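Local coordinates for assembly chaperone of ribosomal protein L4 (Acl4) (Chaetomium thermophilum, PDB 5TQB) that acts as an assembly chaperone for ribosomal protein L4, probably by holding it on a helical-repeat scaffold until it joins the forming ribosome, at residues V26-T29 with A30-H33; A44-L47 with L48-H52; K70-E73 with D74-P78; Q189-A192 with N193-S197; T201-A204 with R205-L208. One frame throughout, in Å; residues are numbered along the deposited sequence.

Contact 1. Residues V26-T29 with A30-H33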
loop_
_atom_site.group_PDB
_atom_site.type_symbol
_atom_site.label_atom_id
_atom_site.label_comp_id
_atom_site.label_asym_id
_atom_site.label_seq_id
_atom_site.Cartn_x
_atom_site.Cartn_y
_atom_site.Cartn_z
ATOM N N VAL B 26 7.897 10.804 -23.616
ATOM C CA VAL B 26 7.298 10.016 -24.692
ATOM C C VAL B 26 5.812 10.339 -24.852
ATOM O O VAL B 26 5.298 10.372 -25.970
ATOM C CB VAL B 26 7.490 8.497 -24.462
ATOM C CG1 VAL B 26 6.796 7.688 -25.550
ATOM C CG2 VAL B 26 8.974 8.147 -24.430
ATOM N N ALA B 27 5.134 10.579 -23.734
ATOM C CA ALA B 27 3.712 10.921 -23.751
ATOM C C ALA B 27 3.494 12.294 -24.370
ATOM O O ALA B 27 2.487 12.529 -25.036
ATOM C CB ALA B 27 3.138 10.879 -22.339
ATOM N N ARG B 28 4.437 13.202 -24.146
ATOM C CA ARG B 28 4.350 14.536 -24.724
ATOM C C ARG B 28 4.478 14.453 -26.244
ATOM O O ARG B 28 3.603 14.927 -26.972
ATOM C CB ARG B 28 5.421 15.450 -24.119
ATOM C CG ARG B 28 5.758 16.705 -24.930
ATOM C CD ARG B 28 4.534 17.543 -25.308
ATOM N NE ARG B 28 3.705 17.903 -24.161
ATOM C CZ ARG B 28 2.583 18.613 -24.244
ATOM N NH1 ARG B 28 2.145 19.042 -25.421
ATOM N NH2 ARG B 28 1.894 18.892 -23.149
ATOM N N THR B 29 5.556 13.839 -26.725
ATOM C CA THR B 29 5.760 13.687 -28.161
ATOM C C THR B 29 4.555 13.003 -28.798
ATOM O O THR B 29 4.090 13.418 -29.858
ATOM C CB THR B 29 7.046 12.889 -28.486
ATOM O OG1 THR B 29 6.995 11.608 -27.848
ATOM C CG2 THR B 29 8.280 13.639 -28.006
ATOM N N ALA B 30 4.039 11.972 -28.133
ATOM C CA ALA B 30 2.860 11.253 -28.609
ATOM C C ALA B 30 1.719 12.221 -28.901
ATOM O O ALA B 30 1.206 12.276 -30.024
ATOM C CB ALA B 30 2.417 10.234 -27.573
ATOM N N TYR B 31 1.341 12.997 -27.885
ATOM C CA TYR B 31 0.202 13.906 -27.991
ATOM C C TYR B 31 0.396 14.959 -29.077
ATOM O O TYR B 31 -0.562 15.354 -29.747
ATOM C CB TYR B 31 -0.086 14.593 -26.652
ATOM C CG TYR B 31 -1.255 15.546 -26.736
ATOM C CD1 TYR B 31 -1.064 16.918 -26.710
ATOM C CD2 TYR B 31 -2.550 15.067 -26.876
ATOM C CE1 TYR B 31 -2.133 17.788 -26.801
ATOM C CE2 TYR B 31 -3.624 15.928 -26.969
ATOM C CZ TYR B 31 -3.411 17.286 -26.932
ATOM O OH TYR B 31 -4.480 18.143 -27.027
ATOM N N GLU B 32 1.634 15.408 -29.257
ATOM C CA GLU B 32 1.943 16.376 -30.307
ATOM C C GLU B 32 1.550 15.846 -31.680
ATOM O O GLU B 32 1.162 16.618 -32.557
ATOM C CB GLU B 32 3.429 16.738 -30.297
ATOM C CG GLU B 32 3.857 17.565 -29.091
ATOM C CD GLU B 32 5.346 17.854 -29.077
ATOM O OE1 GLU B 32 5.935 17.996 -30.170
ATOM O OE2 GLU B 32 5.929 17.933 -27.973
ATOM N N HIS B 33 1.644 14.531 -31.863
ATOM C CA HIS B 33 1.287 13.912 -33.141
ATOM C C HIS B 33 -0.174 13.466 -33.160
ATOM O O HIS B 33 -0.601 12.762 -34.072
ATOM C CB HIS B 33 2.201 12.721 -33.439
ATOM C CG HIS B 33 3.634 13.098 -33.653
ATOM N ND1 HIS B 33 4.107 13.582 -34.854
ATOM C CD2 HIS B 33 4.699 13.059 -32.819
ATOM C CE1 HIS B 33 5.400 13.827 -34.749
ATOM N NE2 HIS B 33 5.784 13.518 -33.525
#
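Val26 O takes the amide of Ala30 at the C-terminal end of helix 20-32, part of the all-helical fold of this TPR protein, and the turn is a worked example of how a helix end pairs its polar atoms. Two donors grip this one carbonyl: Ala30 N at 3.0 Å and the Thr29 hydroxyl, its OG1 2.8 Å from Val26 O. They arrive from the same face of the carbonyl plane, with OG1 well above it, 37° out. Thr29 can do this because its OG1 lies between the backbone N and the carbonyl carbon (chi1 57°), turned back over the preceding turn, where Lys25 O offers a further, weak bond. Ordinary helical bonds follow, Tyr31 N to Ala27 O at 3.1 Å and Glu32 N to Arg28 O.

At His33 the chain leaves helical geometry. Its N keeps a weak bond of 3.4 Å to Thr29 O and makes a shorter one, 2.9 Å, to Ala30 O. The edge of the imidazole also comes to Thr29 O, with CD2 3.0 Å from it.

Arg28 finds its strongest polar partner elsewhere, NH2 bonding to Tyr64 OH, while NH1 lies at the edge of the Tyr31 ring, the two planes nearly perpendicular. Ala27 and Tyr31 pack on helix 41-54, Ala30 on helix 4-16. The opposite charges of Arg28 and Glu32 do not close into a salt bridge, NE standing 4.4 Å from OE2. The arginine chain bends at two torsions, and what meets Glu32 OE2 is its aliphatic CD, 3.0 Å away.

Contact 2. Residues A44-L47 with L48-H52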
loop_
_atom_site.group_PDB
_atom_site.type_symbol
_atom_site.label_atom_id
_atom_site.label_comp_id
_atom_site.label_asym_id
_atom_site.label_seq_id
_atom_site.Cartn_x
_atom_site.Cartn_y
_atom_site.Cartn_z
ATOM N N ALA B 44 -4.667 10.148 -24.493
ATOM C CA ALA B 44 -3.355 10.783 -24.413
ATOM C C ALA B 44 -3.296 11.814 -23.287
ATOM O O ALA B 44 -2.327 11.870 -22.527
ATOM C CB ALA B 44 -3.007 11.434 -25.734
ATOM N N LEU B 45 -4.330 12.638 -23.192
ATOM C CA LEU B 45 -4.398 13.644 -22.143
ATOM C C LEU B 45 -4.569 12.979 -20.779
ATOM O O LEU B 45 -4.006 13.432 -19.783
ATOM C CB LEU B 45 -5.538 14.620 -22.429
ATOM C CG LEU B 45 -5.311 15.488 -23.667
ATOM C CD1 LEU B 45 -6.620 16.093 -24.167
ATOM C CD2 LEU B 45 -4.291 16.573 -23.360
ATOM N N THR B 46 -5.335 11.895 -20.739
ATOM C CA THR B 46 -5.499 11.130 -19.510
ATOM C C THR B 46 -4.140 10.643 -19.021
ATOM O O THR B 46 -3.807 10.792 -17.842
ATOM C CB THR B 46 -6.428 9.924 -19.729
ATOM O OG1 THR B 46 -7.752 10.392 -19.997
ATOM C CG2 THR B 46 -6.468 9.019 -18.512
ATOM N N LEU B 47 -3.357 10.075 -19.938
ATOM C CA LEU B 47 -2.050 9.526 -19.600
ATOM C C LEU B 47 -1.117 10.615 -19.094
ATOM O O LEU B 47 -0.425 10.437 -18.095
ATOM C CB LEU B 47 -1.435 8.837 -20.817
ATOM C CG LEU B 47 -0.027 8.276 -20.636
ATOM C CD1 LEU B 47 -0.003 7.242 -19.533
ATOM C CD2 LEU B 47 0.469 7.673 -21.943
ATOM N N LEU B 48 -1.099 11.743 -19.792
ATOM C CA LEU B 48 -0.311 12.884 -19.354
ATOM C C LEU B 48 -0.769 13.355 -17.971
ATOM O O LEU B 48 0.024 13.880 -17.189
ATOM C CB LEU B 48 -0.415 14.019 -20.375
ATOM C CG LEU B 48 0.523 13.903 -21.578
ATOM C CD1 LEU B 48 0.074 14.823 -22.702
ATOM C CD2 LEU B 48 1.945 14.226 -21.169
ATOM N N GLY B 49 -2.048 13.144 -17.670
ATOM C CA GLY B 49 -2.596 13.486 -16.371
ATOM C C GLY B 49 -2.064 12.577 -15.280
ATOM O O GLY B 49 -1.604 13.058 -14.242
ATOM N N GLN B 50 -2.141 11.265 -15.513
ATOM C CA GLN B 50 -1.610 10.266 -14.586
ATOM C C GLN B 50 -0.137 10.526 -14.297
ATOM O O GLN B 50 0.307 10.436 -13.154
ATOM C CB GLN B 50 -1.722 8.851 -15.168
ATOM C CG GLN B 50 -3.126 8.380 -15.495
ATOM C CD GLN B 50 -3.138 7.102 -16.329
ATOM O OE1 GLN B 50 -2.091 6.583 -16.704
ATOM N NE2 GLN B 50 -4.331 6.596 -16.619
ATOM N N ILE B 51 0.618 10.836 -15.344
ATOM C CA ILE B 51 2.061 10.993 -15.223
ATOM C C ILE B 51 2.406 12.161 -14.319
ATOM O O ILE B 51 3.272 12.051 -13.454
ATOM C CB ILE B 51 2.724 11.191 -16.603
ATOM C CG1 ILE B 51 2.631 9.898 -17.414
ATOM C CG2 ILE B 51 4.192 11.591 -16.456
ATOM C CD1 ILE B 51 2.907 10.072 -18.911
ATOM N N HIS B 52 1.724 13.280 -14.518
ATOM C CA HIS B 52 2.013 14.472 -13.742
ATOM C C HIS B 52 1.470 14.372 -12.317
ATOM O O HIS B 52 1.936 15.076 -11.424
ATOM C CB HIS B 52 1.493 15.708 -14.471
ATOM C CG HIS B 52 2.339 16.096 -15.644
ATOM N ND1 HIS B 52 2.276 15.444 -16.856
ATOM C CD2 HIS B 52 3.293 17.048 -15.777
ATOM C CE1 HIS B 52 3.141 15.989 -17.691
ATOM N NE2 HIS B 52 3.771 16.965 -17.062
#
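Leu47 and Ile51 come together through complementary first torsions: Leu47 holds CG anti to the backbone N (chi1 177°), whereas Ile51 holds CG1 anti to its carbonyl carbon (chi1 -69°), which, with the extended second torsion, carries CD1 back toward the previous turn. The two meet at Leu47 CG and Ile51 CD1, 3.8 Å apart. On the way, Ile51 CG1 passes within 3.2 Å of Leu47 O, the carbonyl that accepts the Ile51 amide.

Gln50 has the same first torsion as Ile51 and an extended chain, and its amide straddles two residues of the earlier turn. NE2 lies 3.7 Å from Thr46 CG2, and OE1 lies 3.6 Å from Leu47 CD1, the glutamine running at about a right angle to the leucine. These are contacts of van der Waals type; the polar need of NE2 is met by Glu86 OE1, and that of the Thr46 hydroxyl by Gly42 O. With an alanine in place of Gln50, Glu86 would probably lose this N-H, and Thr46 CG2 and Leu47 CD1 the flat group beside them.

Further along, His52 ND1 donates to Leu48 O at 2.8 Å, the acceptor lying in the ring plane, so that one carbonyl takes both the ring and the backbone N-H of the same residue. Its ring then meets that of Tyr64. A side-chain carbon at Gly49 would lie only about 3.0 Å from Thr46 O, which suits a glycine. Leu48, which packs on Tyr64 of helix 58-71, and Gly49 after it match the leucine-glycine pair of the tetratricopeptide-repeat consensus, in keeping with the repeat predicted here.

Contact 3. Residues K70-E73 with D74-P78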
loop_
_atom_site.group_PDB
_atom_site.type_symbol
_atom_site.label_atom_id
_atom_site.label_comp_id
_atom_site.label_asym_id
_atom_site.label_seq_id
_atom_site.Cartn_x
_atom_site.Cartn_y
_atom_site.Cartn_z
ATOM N N LYS B 70 -12.831 18.021 -22.005
ATOM C CA LYS B 70 -13.328 18.845 -23.097
ATOM C C LYS B 70 -13.356 18.065 -24.410
ATOM O O LYS B 70 -14.140 18.377 -25.300
ATOM C CB LYS B 70 -12.482 20.111 -23.240
ATOM C CG LYS B 70 -12.703 21.115 -22.116
ATOM C CD LYS B 70 -11.630 22.194 -22.091
ATOM C CE LYS B 70 -11.720 23.034 -20.826
ATOM N NZ LYS B 70 -10.462 23.786 -20.560
ATOM N N VAL B 71 -12.512 17.042 -24.513
ATOM C CA VAL B 71 -12.478 16.172 -25.689
ATOM C C VAL B 71 -13.558 15.088 -25.631
ATOM O O VAL B 71 -14.007 14.605 -26.665
ATOM C CB VAL B 71 -11.093 15.498 -25.827
ATOM C CG1 VAL B 71 -11.106 14.404 -26.886
ATOM C CG2 VAL B 71 -10.030 16.532 -26.158
ATOM N N ASP B 72 -13.967 14.710 -24.421
ATOM C CA ASP B 72 -14.927 13.619 -24.218
ATOM C C ASP B 72 -15.875 13.962 -23.063
ATOM O O ASP B 72 -15.849 13.331 -22.001
ATOM C CB ASP B 72 -14.166 12.313 -23.932
ATOM C CG ASP B 72 -15.076 11.094 -23.860
ATOM O OD1 ASP B 72 -16.130 11.082 -24.529
ATOM O OD2 ASP B 72 -14.723 10.137 -23.134
ATOM N N GLU B 73 -16.720 14.963 -23.286
ATOM C CA GLU B 73 -17.488 15.587 -22.208
ATOM C C GLU B 73 -18.425 14.634 -21.458
ATOM O O GLU B 73 -18.605 14.767 -20.248
ATOM C CB GLU B 73 -18.286 16.775 -22.749
ATOM C CG GLU B 73 -18.466 17.895 -21.733
ATOM C CD GLU B 73 -17.319 18.894 -21.746
ATOM O OE1 GLU B 73 -17.156 19.630 -20.748
ATOM O OE2 GLU B 73 -16.587 18.947 -22.758
ATOM N N ASP B 74 -19.021 13.682 -22.171
ATOM C CA ASP B 74 -19.982 12.759 -21.567
ATOM C C ASP B 74 -19.376 11.390 -21.262
ATOM O O ASP B 74 -20.054 10.520 -20.715
ATOM C CB ASP B 74 -21.205 12.596 -22.475
ATOM C CG ASP B 74 -20.867 11.968 -23.815
ATOM O OD1 ASP B 74 -19.692 12.051 -24.238
ATOM O OD2 ASP B 74 -21.783 11.397 -24.448
ATOM N N GLY B 75 -18.108 11.203 -21.623
ATOM C CA GLY B 75 -17.400 9.966 -21.339
ATOM C C GLY B 75 -17.869 8.769 -22.149
ATOM O O GLY B 75 -17.554 7.626 -21.820
ATOM N N SER B 76 -18.613 9.028 -23.217
ATOM C CA SER B 76 -19.213 7.963 -24.015
ATOM C C SER B 76 -18.191 7.199 -24.871
ATOM O O SER B 76 -18.462 6.084 -25.324
ATOM C CB SER B 76 -20.294 8.552 -24.918
ATOM O OG SER B 76 -19.750 9.566 -25.746
ATOM N N LEU B 77 -17.026 7.799 -25.097
ATOM C CA LEU B 77 -15.986 7.164 -25.907
ATOM C C LEU B 77 -15.430 5.913 -25.229
ATOM O O LEU B 77 -15.369 5.852 -23.998
ATOM C CB LEU B 77 -14.840 8.141 -26.169
ATOM C CG LEU B 77 -15.096 9.228 -27.214
ATOM C CD1 LEU B 77 -14.007 10.285 -27.155
ATOM C CD2 LEU B 77 -15.181 8.623 -28.615
ATOM N N PRO B 78 -15.015 4.912 -26.032
ATOM C CA PRO B 78 -14.349 3.730 -25.467
ATOM C C PRO B 78 -13.126 4.139 -24.667
ATOM O O PRO B 78 -12.422 5.055 -25.095
ATOM C CB PRO B 78 -13.917 2.935 -26.707
ATOM C CG PRO B 78 -14.783 3.418 -27.807
ATOM C CD PRO B 78 -15.089 4.852 -27.503
#
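The Asp72 carboxylate lies between Leu77 and Gly75, one on each side of its plane. Leu77 CD1 comes over one face, 3.6 Å from Asp72 CG, and the leucine CG touches OD1 on the same side. Gly75 CA stands toward the opposite face, displaced to the rim, where it is 3.2 Å from OD2. The aspartate and leucine chains slide past each other in opposite directions. Asp72 reaches into this position with CG anti to the backbone N (chi1 -174°), and OD1 then receives a weak but fairly straight bond from Leu77 N at 3.5 Å.

The second flat group, the Asp74 carboxylate, serves Ser76. Its OD1 is met on the syn side by Ser76 OG at 2.9 Å, somewhat out of the plane, and the amide of the same serine adds a weak bond, an Asx turn in outline. The two carboxylates approach closely, Asp72 OD1 to Asp74 OD1 measuring 3.7 Å. The nearness of the two charges may raise the proton affinity of one of them somewhat; Lys87 offers Asp72 OD2 a long, weak ion pair.

The backbone closes through Gly75 N and Asp72 O, 3.1 Å apart, the donor standing 62° out of the carbonyl plane. Gly75 has a positive phi, a conformation that by itself favours glycine. Asp72 is the first residue to leave helix 58-71, and Pro78 occupies the N-cap position of helix 79-82. The type I beta turn from Asp72 to Gly75 opens the loop that joins these two helices, at the end of the predicted tetratricopeptide repeat.

Contact 4. Residues Q189-A192 with N193-S197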
loop_
_atom_site.group_PDB
_atom_site.type_symbol
_atom_site.label_atom_id
_atom_site.label_comp_id
_atom_site.label_asym_id
_atom_site.label_seq_id
_atom_site.Cartn_x
_atom_site.Cartn_y
_atom_site.Cartn_z
ATOM N N GLN B 189 -15.824 -0.128 5.399
ATOM C CA GLN B 189 -15.026 0.884 6.059
ATOM C C GLN B 189 -15.816 2.192 6.095
ATOM O O GLN B 189 -15.858 2.888 7.115
ATOM C CB GLN B 189 -13.728 1.067 5.284
ATOM C CG GLN B 189 -12.628 1.732 6.056
ATOM C CD GLN B 189 -11.268 1.444 5.459
ATOM O OE1 GLN B 189 -10.855 0.287 5.346
ATOM N NE2 GLN B 189 -10.565 2.498 5.067
ATOM N N THR B 190 -16.459 2.504 4.974
ATOM C CA THR B 190 -17.188 3.755 4.827
ATOM C C THR B 190 -18.505 3.700 5.587
ATOM O O THR B 190 -18.985 4.721 6.075
ATOM C CB THR B 190 -17.437 4.078 3.340
ATOM O OG1 THR B 190 -16.180 4.152 2.664
ATOM C CG2 THR B 190 -18.161 5.407 3.166
ATOM N N VAL B 191 -19.085 2.509 5.683
ATOM C CA VAL B 191 -20.284 2.315 6.483
ATOM C C VAL B 191 -19.944 2.650 7.935
ATOM O O VAL B 191 -20.705 3.332 8.619
ATOM C CB VAL B 191 -20.821 0.868 6.351
ATOM C CG1 VAL B 191 -21.816 0.533 7.462
ATOM C CG2 VAL B 191 -21.477 0.664 4.993
ATOM N N ALA B 192 -18.786 2.187 8.392
ATOM C CA ALA B 192 -18.354 2.432 9.764
ATOM C C ALA B 192 -18.143 3.923 10.009
ATOM O O ALA B 192 -18.529 4.449 11.057
ATOM C CB ALA B 192 -17.079 1.666 10.057
ATOM N N ASN B 193 -17.532 4.590 9.033
ATOM C CA ASN B 193 -17.271 6.020 9.107
ATOM C C ASN B 193 -18.554 6.765 9.425
ATOM O O ASN B 193 -18.602 7.563 10.361
ATOM C CB ASN B 193 -16.697 6.522 7.784
ATOM C CG ASN B 193 -15.643 7.596 7.969
ATOM O OD1 ASN B 193 -15.672 8.353 8.938
ATOM N ND2 ASN B 193 -14.699 7.662 7.039
ATOM N N VAL B 194 -19.597 6.478 8.653
ATOM C CA VAL B 194 -20.918 7.074 8.863
ATOM C C VAL B 194 -21.468 6.751 10.252
ATOM O O VAL B 194 -21.877 7.646 10.988
ATOM C CB VAL B 194 -21.927 6.588 7.790
ATOM C CG1 VAL B 194 -23.334 7.103 8.081
ATOM C CG2 VAL B 194 -21.479 7.029 6.400
ATOM N N ARG B 195 -21.475 5.466 10.595
ATOM C CA ARG B 195 -21.999 4.998 11.875
ATOM C C ARG B 195 -21.389 5.736 13.075
ATOM O O ARG B 195 -22.117 6.159 13.981
ATOM C CB ARG B 195 -21.766 3.491 12.007
ATOM C CG ARG B 195 -22.599 2.650 11.046
ATOM C CD ARG B 195 -24.050 2.564 11.490
ATOM N NE ARG B 195 -24.863 1.771 10.570
ATOM C CZ ARG B 195 -25.451 2.253 9.480
ATOM N NH1 ARG B 195 -25.323 3.532 9.153
ATOM N NH2 ARG B 195 -26.170 1.452 8.709
ATOM N N ILE B 196 -20.065 5.892 13.069
ATOM C CA ILE B 196 -19.354 6.600 14.133
ATOM C C ILE B 196 -19.952 7.986 14.339
ATOM O O ILE B 196 -20.262 8.383 15.465
ATOM C CB ILE B 196 -17.849 6.749 13.808
ATOM C CG1 ILE B 196 -17.159 5.383 13.818
ATOM C CG2 ILE B 196 -17.156 7.660 14.818
ATOM C CD1 ILE B 196 -15.776 5.367 13.155
ATOM N N SER B 197 -20.113 8.719 13.244
ATOM C CA SER B 197 -20.686 10.053 13.308
ATOM C C SER B 197 -22.189 10.032 13.599
ATOM O O SER B 197 -22.791 11.081 13.822
ATOM C CB SER B 197 -20.403 10.812 12.016
ATOM O OG SER B 197 -19.086 11.333 12.033
#
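Val191 and Arg195, one helical turn apart, form the innermost shell: a methyl of the valine, CG1, lies over one face of the guanidinium and 4.2 Å from Arg195 CG. The bend at the second torsion of the arginine (chi2 -75°) folds its far end back over the valine. Arg195 CG also sits 3.2 Å from Val191 O, whose carbonyl takes the Arg195 amide at 3.0 Å in an almost straight bond. One residue on, the pattern recurs without the charge: Ile196 N reaches Ala192 O at 2.9 Å, and Ile196 CG1 lies 3.2 Å from that same oxygen. Val194 likewise lays CG2 3.4 Å from Thr190 O.

The next shell fixes the polar ends. Arg195 NH1 bonds Gln198 OE1 and makes a salt bridge with Glu171, which together probably help hold the guanidinium over Val191. Thr190 OG1 bonds back to Glu186 O, and Gln189 NE2 to Ser230 O. Asn193 OD1 and Ser197 OG each bond a basic side chain of the other protein in the assembly, consistent with a client-binding surface on this helix.

Ile196 packs on Ala204, through CG1, and on Leu237; an alanine in its place would probably open a gap beside these two and, with CG1 and CD1 gone, strip the apolar cover from Ala192 O. Helix 185-197 is enclosed on several sides. Thr190, Val191 and Val194 meet Ile174 of helix 166-180, and Thr190 and Val194 also touch helix 131-156. Ala192 packs on helix 201-212, while Gln189 lies against helix 228-240.

Contact 5. Residues T201-A204 with R205-L208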
loop_
_atom_site.group_PDB
_atom_site.type_symbol
_atom_site.label_atom_id
_atom_site.label_comp_id
_atom_site.label_asym_id
_atom_site.label_seq_id
_atom_site.Cartn_x
_atom_site.Cartn_y
_atom_site.Cartn_z
ATOM N N THR B 201 -21.757 3.185 17.701
ATOM C CA THR B 201 -20.418 2.639 17.855
ATOM C C THR B 201 -20.357 1.136 17.623
ATOM O O THR B 201 -19.425 0.644 16.982
ATOM C CB THR B 201 -19.855 2.963 19.251
ATOM O OG1 THR B 201 -19.806 4.384 19.418
ATOM C CG2 THR B 201 -18.451 2.393 19.428
ATOM N N GLU B 202 -21.333 0.401 18.140
ATOM C CA GLU B 202 -21.285 -1.050 18.035
ATOM C C GLU B 202 -21.432 -1.489 16.583
ATOM O O GLU B 202 -20.760 -2.421 16.140
ATOM C CB GLU B 202 -22.353 -1.710 18.911
ATOM C CG GLU B 202 -22.233 -3.230 18.972
ATOM C CD GLU B 202 -20.806 -3.695 19.241
ATOM O OE1 GLU B 202 -20.185 -3.196 20.206
ATOM O OE2 GLU B 202 -20.298 -4.544 18.474
ATOM N N GLU B 203 -22.296 -0.807 15.839
ATOM C CA GLU B 203 -22.463 -1.112 14.427
ATOM C C GLU B 203 -21.218 -0.706 13.645
ATOM O O GLU B 203 -20.898 -1.316 12.628
ATOM C CB GLU B 203 -23.700 -0.420 13.862
ATOM C CG GLU B 203 -24.999 -0.914 14.477
ATOM C CD GLU B 203 -26.219 -0.341 13.790
ATOM O OE1 GLU B 203 -27.035 0.306 14.474
ATOM O OE2 GLU B 203 -26.359 -0.538 12.563
ATOM N N ALA B 204 -20.519 0.321 14.118
ATOM C CA ALA B 204 -19.264 0.724 13.493
ATOM C C ALA B 204 -18.221 -0.376 13.655
ATOM O O ALA B 204 -17.515 -0.710 12.706
ATOM C CB ALA B 204 -18.757 2.030 14.085
ATOM N N ARG B 205 -18.133 -0.937 14.858
ATOM C CA ARG B 205 -17.203 -2.029 15.127
ATOM C C ARG B 205 -17.546 -3.232 14.262
ATOM O O ARG B 205 -16.665 -3.856 13.672
ATOM C CB ARG B 205 -17.240 -2.428 16.606
ATOM C CG ARG B 205 -16.728 -1.356 17.555
ATOM C CD ARG B 205 -16.530 -1.897 18.960
ATOM N NE ARG B 205 -16.184 -0.837 19.905
ATOM C CZ ARG B 205 -17.030 -0.273 20.766
ATOM N NH1 ARG B 205 -18.300 -0.661 20.832
ATOM N NH2 ARG B 205 -16.601 0.687 21.575
ATOM N N GLU B 206 -18.838 -3.544 14.195
ATOM C CA GLU B 206 -19.343 -4.652 13.394
ATOM C C GLU B 206 -18.925 -4.508 11.931
ATOM O O GLU B 206 -18.492 -5.474 11.300
ATOM C CB GLU B 206 -20.866 -4.698 13.498
ATOM C CG GLU B 206 -21.517 -5.907 12.851
ATOM C CD GLU B 206 -23.034 -5.859 12.934
ATOM O OE1 GLU B 206 -23.657 -6.923 13.141
ATOM O OE2 GLU B 206 -23.603 -4.753 12.794
ATOM N N ALA B 207 -19.047 -3.292 11.406
ATOM C CA ALA B 207 -18.704 -3.008 10.018
ATOM C C ALA B 207 -17.206 -3.146 9.776
ATOM O O ALA B 207 -16.785 -3.720 8.771
ATOM C CB ALA B 207 -19.168 -1.613 9.638
ATOM N N LEU B 208 -16.404 -2.619 10.695
ATOM C CA LEU B 208 -14.954 -2.655 10.550
ATOM C C LEU B 208 -14.412 -4.079 10.646
ATOM O O LEU B 208 -13.488 -4.453 9.921
ATOM C CB LEU B 208 -14.304 -1.777 11.616
ATOM C CG LEU B 208 -14.368 -0.267 11.383
ATOM C CD1 LEU B 208 -13.879 0.482 12.613
ATOM C CD2 LEU B 208 -13.565 0.151 10.161
#
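Thr201 sets its CG2 over one face of the Arg205 guanidinium, 3.1 Å above the plane and offset toward the rim. The methyl lies anti to the backbone N (chi1 -60° for OG1), which swings it beside the long arginine chain, itself extended from CG to NE; CG2 comes within 3.3 Å of CZ. The same two residues are joined by the helix bond from Arg205 N to Thr201 O, 2.9 Å.

Glu202 supplies the counter-charge. Bent at chi2, its chain crosses the arginine at about a right angle and brings OE1 to Arg205 NH1 at 3.2 Å, a salt bridge with a hydrogen bond that is far from straight (141°). The nitrogen meets OE1 from above the carboxylate plane, and OE1 is tilted slightly from the guanidinium plane. Glu202 OE2 makes a long, weak ion pair with Arg209.

Glu203 turns elsewhere: its OE1 forms a salt bridge with Arg200. Its backbone O accepts Ala207 N. Glu203 OE2 makes a long, weak ion pair with Arg195; Glu206 OE2, 5.0 Å from it, may add slight repulsion. Ala204 closes the segment, its O taking Leu208 N at 3.0 Å while Leu208 CG leans within 3.4 Å of the same oxygen.

Arg205 finds its strongest polar partner beyond this helix, NE donating to Val241 O, with a long, weak pairing of NH2 to Asp242. The arginine therefore ties helix 201-212 to the loop after helix 228-240, and Glu202 probably helps balance its charge, while NE and NH2 are turned toward Val241 and Asp242.

The five contacts fall into two groups. Contacts 1, 2 and 3 follow one another through the first helices: contact 1 packs on contact 2 where Ala27 CB lies 3.5 Å from Ile51 CD1, and contact 2 meets contact 3 at Leu45 CD1 and Val71 CG2, 4.0 Å apart. Contacts 4 and 5, with centres about 8 Å apart, share the pairing of consecutive helices 185-197 and 201-212, including the weak Arg195-Glu203 ion pair. Between the groups, the centres of contacts 2 and 4 are about 33 Å apart. Contacts 2, 4 and 5 all touch the other protein, contact 4 most extensively, consistent with a client surface that spans both groups.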